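LacI family sugar-binding transcriptional regulator (Enterococcus faecalis V583, PDB 4RK0) binds ribose and probably regulates transcription by binding operator DNA in response to a sugar. Local coordinates at residues V131-A136 with T160-T165; I17-F22 with N186-F191. All blocks are in the same frame, centred on the assembly; numbering follows the deposited sequence.

Interaction 1. Residues V131-A136 with T160-T165; sequences VMPPHA and TELSKT
Met132 and Thr160 tie together the C-terminal ends of two neighbouring parallel strands, 127-132 and 154-159, in the four-stranded parallel sheet of one lobe of this periplasmic-binding-protein-like fold. Strand 154-159 is the outermost strand of that sheet within the chain.

The polar link is a backbone hydrogen bond. Thr160 N donates to Met132 O at 2.9 Å, and the N-H...O angle is 148°. Past this bond Pro133 has no N-H to give. Pro133 CA instead approaches Thr160 O at 3.0 Å in a CA-H...O contact. Ring atom CD of Pro134 also lies near that oxygen.

Apolar contacts flank the backbone. Leu162, the centre of an inverse gamma turn, lays its CB against Pro133 CG at 4.0 Å. Its CG stands anti to the backbone N (chi1 -176°), and the rest of the side chain reaches Ile140 and Ile189. Thr160 splits its two branches: OG1 bonds to Gly166 O, at the start of helix 164-175. Thr160 CG2, placed between the backbone N and the carbonyl carbon, presses on Val131 CG1 at a tight 3.5 Å.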
ATOM      1  N   VAL A 131      12.302  -2.454  18.816  1.00 31.29           N
ATOM      2  CA  VAL A 131      12.500  -1.279  17.981  1.00 30.36           C
ATOM      3  C   VAL A 131      11.142  -0.663  17.742  1.00 35.71           C
ATOM      4  O   VAL A 131      10.218  -1.317  17.186  1.00 28.34           O
ATOM      5  CB  VAL A 131      13.143  -1.639  16.611  1.00 30.18           C
ATOM      6  CG1 VAL A 131      13.347  -0.389  15.773  1.00 30.03           C
ATOM      7  CG2 VAL A 131      14.454  -2.364  16.784  1.00 32.11           C
ATOM      8  N   MET A 132      11.000   0.594  18.146  1.00 31.57           N
ATOM      9  CA  MET A 132       9.675   1.251  18.143  1.00 26.33           C
ATOM     10  C   MET A 132       9.772   2.768  18.078  1.00 27.08           C
ATOM     11  O   MET A 132      10.839   3.294  18.316  1.00 30.67           O
ATOM     12  CB  MET A 132       8.915   0.812  19.399  1.00 30.60           C
ATOM     13  CG  MET A 132       9.418   1.362  20.734  1.00 35.37           C
ATOM     14  SD  MET A 132       8.499   0.529  22.081  1.00 33.62           S
ATOM     15  CE  MET A 132       6.866   1.212  21.864  1.00 31.23           C
ATOM     16  N   PRO A 133       8.660   3.477  17.770  1.00 27.40           N
ATOM     17  CA  PRO A 133       8.718   4.924  17.707  1.00 24.37           C
ATOM     18  C   PRO A 133       8.699   5.553  19.073  1.00 42.54           C
ATOM     19  O   PRO A 133       8.256   4.911  20.021  1.00 29.19           O
ATOM     20  CB  PRO A 133       7.460   5.323  16.923  1.00 30.22           C
ATOM     21  CG  PRO A 133       6.503   4.201  17.132  1.00 31.09           C
ATOM     22  CD  PRO A 133       7.306   2.971  17.476  1.00 30.54           C
ATOM     23  N   PRO A 134       9.208   6.793  19.176  1.00 36.52           N
ATOM     24  CA  PRO A 134       9.053   7.547  20.423  1.00 32.58           C
ATOM     25  C   PRO A 134       7.645   8.046  20.568  1.00 25.89           C
ATOM     26  O   PRO A 134       6.940   8.141  19.574  1.00 29.61           O
ATOM     27  CB  PRO A 134      10.030   8.718  20.229  1.00 40.38           C
ATOM     28  CG  PRO A 134      10.013   8.968  18.761  1.00 38.71           C
ATOM     29  CD  PRO A 134       9.943   7.573  18.161  1.00 50.25           C
ATOM     30  N   HIS A 135       7.219   8.375  21.802  1.00 32.51           N
ATOM     31  CA  HIS A 135       5.853   8.859  22.092  1.00 39.83           C
ATOM     32  C   HIS A 135       4.853   8.094  21.264  1.00 33.05           C
ATOM     33  O   HIS A 135       4.054   8.647  20.512  1.00 34.67           O
ATOM     34  CB  HIS A 135       5.727  10.379  21.885  1.00 32.82           C
ATOM     35  CG  HIS A 135       6.872  11.144  22.473  1.00 45.79           C
ATOM     36  ND1 HIS A 135       7.259  10.999  23.793  1.00 58.93           N
ATOM     37  CD2 HIS A 135       7.732  12.033  21.924  1.00 79.91           C
ATOM     38  CE1 HIS A 135       8.297  11.780  24.032  1.00 65.05           C
ATOM     39  NE2 HIS A 135       8.605  12.417  22.915  1.00 82.28           N
ATOM     40  N   ALA A 136       4.924   6.793  21.432  1.00 30.36           N
ATOM     41  CA  ALA A 136       4.149   5.871  20.624  1.00 37.46           C
ATOM     42  C   ALA A 136       2.664   6.014  20.915  1.00 37.49           C
ATOM     43  O   ALA A 136       2.296   6.293  22.050  1.00 30.39           O
ATOM     44  CB  ALA A 136       4.610   4.456  20.928  1.00 27.69           C
ATOM     45  N   THR A 160      12.861   4.781  16.928  1.00 29.17           N
ATOM     46  CA  THR A 160      13.089   5.107  15.557  1.00 34.27           C
ATOM     47  C   THR A 160      11.741   5.341  14.929  1.00 34.29           C
ATOM     48  O   THR A 160      10.726   4.947  15.483  1.00 47.18           O
ATOM     49  CB  THR A 160      13.884   3.975  14.846  1.00 31.55           C
ATOM     50  OG1 THR A 160      14.584   4.522  13.711  1.00 33.20           O
ATOM     51  CG2 THR A 160      12.916   2.794  14.391  1.00 28.46           C
ATOM     52  N   GLU A 161      11.729   6.020  13.785  1.00 25.44           N
ATOM     53  CA  GLU A 161      10.498   6.283  13.052  1.00 25.33           C
ATOM     54  C   GLU A 161       9.756   4.969  12.698  1.00 26.22           C
ATOM     55  O   GLU A 161      10.364   3.942  12.337  1.00 31.59           O
ATOM     56  CB  GLU A 161      10.815   7.077  11.796  1.00 34.89           C
ATOM     57  CG  GLU A 161       9.644   7.290  10.864  1.00 51.86           C
ATOM     58  CD  GLU A 161       9.999   8.165   9.677  1.00 98.08           C
ATOM     59  OE1 GLU A 161       9.894   9.395   9.817  1.00 70.22           O
ATOM     60  OE2 GLU A 161      10.363   7.628   8.605  1.00 42.09           O
ATOM     61  N   LEU A 162       8.439   5.040  12.797  1.00 26.71           N
ATOM     62  CA  LEU A 162       7.554   3.908  12.478  1.00 33.26           C
ATOM     63  C   LEU A 162       7.414   3.774  10.966  1.00 21.85           C
ATOM     64  O   LEU A 162       6.438   4.250  10.361  1.00 32.76           O
ATOM     65  CB  LEU A 162       6.180   4.168  13.113  1.00 31.36           C
ATOM     66  CG  LEU A 162       5.122   3.064  12.997  1.00 26.59           C
ATOM     67  CD1 LEU A 162       5.589   1.840  13.727  1.00 31.23           C
ATOM     68  CD2 LEU A 162       3.838   3.616  13.637  1.00 31.32           C
ATOM     69  N   SER A 163       8.420   3.167  10.341  1.00 23.26           N
ATOM     70  CA  SER A 163       8.526   3.142   8.902  1.00 22.44           C
ATOM     71  C   SER A 163       9.703   2.236   8.478  1.00 20.81           C
ATOM     72  O   SER A 163      10.528   1.845   9.312  1.00 25.76           O
ATOM     73  CB  SER A 163       8.732   4.541   8.326  1.00 30.23           C
ATOM     74  OG  SER A 163      10.032   5.004   8.596  1.00 26.85           O
ATOM     75  N   LYS A 164       9.755   1.912   7.193  1.00 32.10           N
ATOM     76  CA  LYS A 164      10.870   1.129   6.682  1.00 32.79           C
ATOM     77  C   LYS A 164      12.173   1.894   6.870  1.00 30.27           C
ATOM     78  O   LYS A 164      13.146   1.336   7.306  1.00 29.02           O
ATOM     79  CB  LYS A 164      10.652   0.761   5.215  1.00 28.48           C
ATOM     80  CG  LYS A 164       9.486  -0.166   4.939  1.00 35.06           C
ATOM     81  CD  LYS A 164       9.515  -0.733   3.515  1.00 32.72           C
ATOM     82  CE  LYS A 164       9.027   0.236   2.456  1.00 39.33           C
ATOM     83  NZ  LYS A 164       7.748   0.920   2.785  1.00 35.64           N
ATOM     84  N   THR A 165      12.199   3.194   6.568  1.00 30.25           N
ATOM     85  CA  THR A 165      13.420   3.988   6.763  1.00 27.86           C
ATOM     86  C   THR A 165      13.824   4.002   8.226  1.00 33.48           C
ATOM     87  O   THR A 165      15.013   3.986   8.578  1.00 29.68           O
ATOM     88  CB  THR A 165      13.188   5.442   6.252  1.00 39.62           C
ATOM     89  OG1 THR A 165      12.945   5.415   4.841  1.00 35.85           O
ATOM     90  CG2 THR A 165      14.378   6.345   6.548  1.00 55.77           C
TER

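Interaction 2. Residues I17-F22 with N186-F191; sequences ITNPFF and NDEIAF. With RIB (alpha-D-ribofuranose), chain E.
Asn19 and Glu188 lay their flat side-chain ends against each other. The amide and carboxylate planes are only 6° apart and stacked, with Asn19 CG 3.9 Å from Glu188 CD. The Glu188 chain bends at chi2 (-147°) on its way to Asn19. Glu188 OE2 also meets Pro20 CD at 3.4 Å. No direct hydrogen bond joins the two segments.

Water makes the polar link. One water donates to Glu188 OE1 and hydrogen-bonds Thr18 OG1. A second donates to Asn19 OD1, hydrogen-bonds ribose O5, and takes a weak bond from Glu188 N.

Both asparagines are N-caps. Asn19 OD1 accepts from Phe21 N at 2.8 Å, and Asn186 OD1 accepts from Ile189 N at 2.9 Å. Helices 20-35 and 187-199 both start beside the sugar, in the cleft between the two lobes of the periplasmic-binding-protein-like fold.

The amide of Asn186 serves two purposes. While OD1 caps the helix, Asn186 ND2 donates to ribose O5 at 2.9 Å, nearly straight at 166°.

Aromatic rings of Phe21 and Phe22 also touch the sugar. Ribose C2 lies over one face of Phe21, 3.4 Å above the ring plane and offset toward its rim. Phe22 CZ approaches ribose C1 at 3.5 Å.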
ATOM      1  N   ILE A  17      -1.604   5.799   3.864  1.00 34.66           N
ATOM      2  CA  ILE A  17      -2.118   4.733   3.009  1.00 42.59           C
ATOM      3  C   ILE A  17      -1.007   3.928   2.338  1.00 35.23           C
ATOM      4  O   ILE A  17      -1.269   2.985   1.600  1.00 37.73           O
ATOM      5  CB  ILE A  17      -3.070   5.282   1.930  1.00 32.08           C
ATOM      6  CG1 ILE A  17      -2.438   6.442   1.142  1.00 43.05           C
ATOM      7  CG2 ILE A  17      -4.360   5.732   2.597  1.00 45.04           C
ATOM      8  CD1 ILE A  17      -3.096   6.697  -0.196  1.00 68.32           C
ATOM      9  N   THR A  18       0.223   4.290   2.612  1.00 29.01           N
ATOM     10  CA  THR A  18       1.354   3.595   2.014  1.00 33.15           C
ATOM     11  C   THR A  18       1.727   2.359   2.813  1.00 36.29           C
ATOM     12  O   THR A  18       2.325   1.432   2.266  1.00 36.52           O
ATOM     13  CB  THR A  18       2.581   4.490   1.940  1.00 41.93           C
ATOM     14  OG1 THR A  18       2.816   5.069   3.219  1.00 38.40           O
ATOM     15  CG2 THR A  18       2.372   5.588   0.932  1.00 77.97           C
ATOM     16  N   ASN A  19       1.376   2.338   4.102  1.00 28.30           N
ATOM     17  CA  ASN A  19       1.625   1.174   4.920  1.00 25.32           C
ATOM     18  C   ASN A  19       0.561   0.158   4.494  1.00 29.73           C
ATOM     19  O   ASN A  19      -0.644   0.446   4.570  1.00 29.75           O
ATOM     20  CB  ASN A  19       1.464   1.534   6.382  1.00 28.52           C
ATOM     21  CG  ASN A  19       1.635   0.362   7.305  1.00 31.17           C
ATOM     22  OD1 ASN A  19       1.597  -0.801   6.920  1.00 28.30           O
ATOM     23  ND2 ASN A  19       1.802   0.678   8.565  1.00 29.77           N
ATOM     24  N   PRO A  20       0.983  -0.996   3.987  1.00 28.14           N
ATOM     25  CA  PRO A  20      -0.017  -2.007   3.561  1.00 30.36           C
ATOM     26  C   PRO A  20      -1.068  -2.299   4.646  1.00 28.31           C
ATOM     27  O   PRO A  20      -2.181  -2.689   4.314  1.00 24.26           O
ATOM     28  CB  PRO A  20       0.813  -3.267   3.279  1.00 34.44           C
ATOM     29  CG  PRO A  20       2.225  -2.858   3.313  1.00 36.78           C
ATOM     30  CD  PRO A  20       2.371  -1.479   3.875  1.00 33.33           C
ATOM     31  N   PHE A  21      -0.712  -2.142   5.926  1.00 25.16           N
ATOM     32  CA  PHE A  21      -1.696  -2.291   6.999  1.00 23.45           C
ATOM     33  C   PHE A  21      -2.908  -1.403   6.786  1.00 24.12           C
ATOM     34  O   PHE A  21      -4.053  -1.886   6.873  1.00 24.77           O
ATOM     35  CB  PHE A  21      -1.086  -2.027   8.376  1.00 30.29           C
ATOM     36  CG  PHE A  21      -2.074  -2.139   9.492  1.00 25.76           C
ATOM     37  CD1 PHE A  21      -2.389  -3.370  10.003  1.00 27.53           C
ATOM     38  CD2 PHE A  21      -2.724  -1.026   9.977  1.00 26.82           C
ATOM     39  CE1 PHE A  21      -3.321  -3.510  11.018  1.00 29.61           C
ATOM     40  CE2 PHE A  21      -3.681  -1.156  10.965  1.00 26.82           C
ATOM     41  CZ  PHE A  21      -3.966  -2.422  11.500  1.00 21.12           C
ATOM     42  N   PHE A  22      -2.699  -0.114   6.546  1.00 27.89           N
ATOM     43  CA  PHE A  22      -3.832   0.818   6.447  1.00 25.67           C
ATOM     44  C   PHE A  22      -4.514   0.714   5.109  1.00 23.28           C
ATOM     45  O   PHE A  22      -5.696   0.949   5.006  1.00 23.76           O
ATOM     46  CB  PHE A  22      -3.411   2.240   6.707  1.00 23.78           C
ATOM     47  CG  PHE A  22      -2.997   2.468   8.124  1.00 26.82           C
ATOM     48  CD1 PHE A  22      -3.907   2.330   9.150  1.00 23.05           C
ATOM     49  CD2 PHE A  22      -1.683   2.705   8.437  1.00 26.35           C
ATOM     50  CE1 PHE A  22      -3.505   2.490  10.445  1.00 25.51           C
ATOM     51  CE2 PHE A  22      -1.286   2.897   9.709  1.00 27.29           C
ATOM     52  CZ  PHE A  22      -2.201   2.782  10.730  1.00 34.94           C
ATOM     53  N   ASN A 186       6.464  -3.003  14.155  1.00 26.60           N
ATOM     54  CA  ASN A 186       5.621  -3.328  13.011  1.00 21.74           C
ATOM     55  C   ASN A 186       6.453  -3.946  11.885  1.00 25.94           C
ATOM     56  O   ASN A 186       7.697  -3.917  11.934  1.00 21.89           O
ATOM     57  CB  ASN A 186       4.730  -2.186  12.537  1.00 25.01           C
ATOM     58  CG  ASN A 186       5.442  -1.157  11.692  1.00 31.80           C
ATOM     59  OD1 ASN A 186       6.666  -1.020  11.720  1.00 28.68           O
ATOM     60  ND2 ASN A 186       4.653  -0.393  10.952  1.00 27.64           N
ATOM     61  N   ASP A 187       5.761  -4.519  10.904  1.00 24.06           N
ATOM     62  CA  ASP A 187       6.439  -5.227   9.802  1.00 27.65           C
ATOM     63  C   ASP A 187       7.275  -4.246   8.962  1.00 24.02           C
ATOM     64  O   ASP A 187       8.358  -4.597   8.502  1.00 24.62           O
ATOM     65  CB  ASP A 187       5.460  -6.010   8.931  1.00 35.26           C
ATOM     66  CG  ASP A 187       4.869  -7.257   9.640  1.00 22.74           C
ATOM     67  OD1 ASP A 187       5.472  -7.773  10.585  1.00 24.76           O
ATOM     68  OD2 ASP A 187       3.804  -7.707   9.216  1.00 27.52           O
ATOM     69  N   GLU A 188       6.802  -3.033   8.767  1.00 26.14           N
ATOM     70  CA  GLU A 188       7.593  -2.040   8.022  1.00 29.89           C
ATOM     71  C   GLU A 188       8.951  -1.765   8.687  1.00 29.22           C
ATOM     72  O   GLU A 188       9.983  -1.738   8.014  1.00 25.00           O
ATOM     73  CB  GLU A 188       6.801  -0.734   7.855  1.00 27.79           C
ATOM     74  CG  GLU A 188       5.610  -0.867   6.923  1.00 30.08           C
ATOM     75  CD  GLU A 188       5.315   0.403   6.134  1.00124.24           C
ATOM     76  OE1 GLU A 188       5.346   1.507   6.711  1.00 43.34           O
ATOM     77  OE2 GLU A 188       5.037   0.308   4.924  1.00 43.93           O
ATOM     78  N   ILE A 189       8.979  -1.589  10.007  1.00 24.53           N
ATOM     79  CA  ILE A 189      10.273  -1.517  10.697  1.00 25.16           C
ATOM     80  C   ILE A 189      11.148  -2.742  10.424  1.00 25.37           C
ATOM     81  O   ILE A 189      12.366  -2.611  10.229  1.00 27.65           O
ATOM     82  CB  ILE A 189      10.107  -1.357  12.210  1.00 23.60           C
ATOM     83  CG1 ILE A 189       9.565   0.039  12.478  1.00 24.41           C
ATOM     84  CG2 ILE A 189      11.427  -1.561  12.933  1.00 29.88           C
ATOM     85  CD1 ILE A 189       9.288   0.360  13.942  1.00 25.60           C
ATOM     86  N   ALA A 190      10.555  -3.931  10.523  1.00 26.23           N
ATOM     87  CA  ALA A 190      11.262  -5.166  10.279  1.00 29.47           C
ATOM     88  C   ALA A 190      11.882  -5.205   8.871  1.00 26.15           C
ATOM     89  O   ALA A 190      13.009  -5.692   8.692  1.00 24.23           O
ATOM     90  CB  ALA A 190      10.316  -6.349  10.411  1.00 29.09           C
ATOM     91  N   PHE A 191      11.126  -4.757   7.885  1.00 23.91           N
ATOM     92  CA  PHE A 191      11.680  -4.709   6.516  1.00 25.42           C
ATOM     93  C   PHE A 191      12.894  -3.795   6.446  1.00 21.60           C
ATOM     94  O   PHE A 191      13.889  -4.079   5.729  1.00 24.64           O
ATOM     95  CB  PHE A 191      10.642  -4.319   5.461  1.00 25.32           C
ATOM     96  CG  PHE A 191       9.432  -5.207   5.428  1.00 27.44           C
ATOM     97  CD1 PHE A 191       9.503  -6.552   5.813  1.00 23.06           C
ATOM     98  CD2 PHE A 191       8.211  -4.688   5.033  1.00 24.00           C
ATOM     99  CE1 PHE A 191       8.378  -7.361   5.806  1.00 24.44           C
ATOM    100  CE2 PHE A 191       7.087  -5.487   5.035  1.00 24.36           C
ATOM    101  CZ  PHE A 191       7.177  -6.825   5.421  1.00 22.65           C
TER
HETATM  102  O5  RIB E 401       1.849  -1.263  10.888  1.00 29.42           O
HETATM  103  C5  RIB E 401       1.210  -0.017  11.120  1.00 42.42           C
HETATM  104  C4  RIB E 401       1.001   0.042  12.571  1.00 60.23           C
HETATM  105  O4  RIB E 401       0.480   1.311  13.044  1.00 31.87           O
HETATM  106  C3  RIB E 401       0.052  -1.136  12.658  1.00 24.60           C
HETATM  107  O3  RIB E 401       0.768  -2.055  13.486  1.00 23.42           O
HETATM  108  C2  RIB E 401      -1.206  -0.452  13.200  1.00 23.02           C
HETATM  109  O2  RIB E 401      -1.761  -1.159  14.283  1.00 22.43           O
HETATM  110  C1  RIB E 401      -0.863   1.025  13.462  1.00 43.37           C
HETATM  111  O1  RIB E 401      -1.220   1.438  14.770  1.00 33.90           O
HETATM  112  O   HOH W   1       3.842   4.234   5.781  1.00 48.81           O
HETATM  113  O   HOH W   2       3.357  -2.836   8.672  1.00 27.78           O

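Interaction 1 is nested inside the chain loop closed by interaction 2, and their centres lie 11 Å apart. They meet directly. Leu162 CD1 packs at 3.6 Å from Asn186 CG, over one face of the amide that donates to ribose O5. Val131 CG1 lies 3.6 Å from Ile189 CG2, so strand 127-132 packs on helix 187-199. A long, weak ion pair links Lys164 NZ to Glu188 OE2 at 3.5 Å. Interaction 2 contributes four residues to the ribose pocket. Interaction 1 contributes none, but the Leu162 side chain comes within about 4 Å of the sugar. Lys164 packs on Tyr221 of the second subunit, and Phe191 on Met218 of the second subunit.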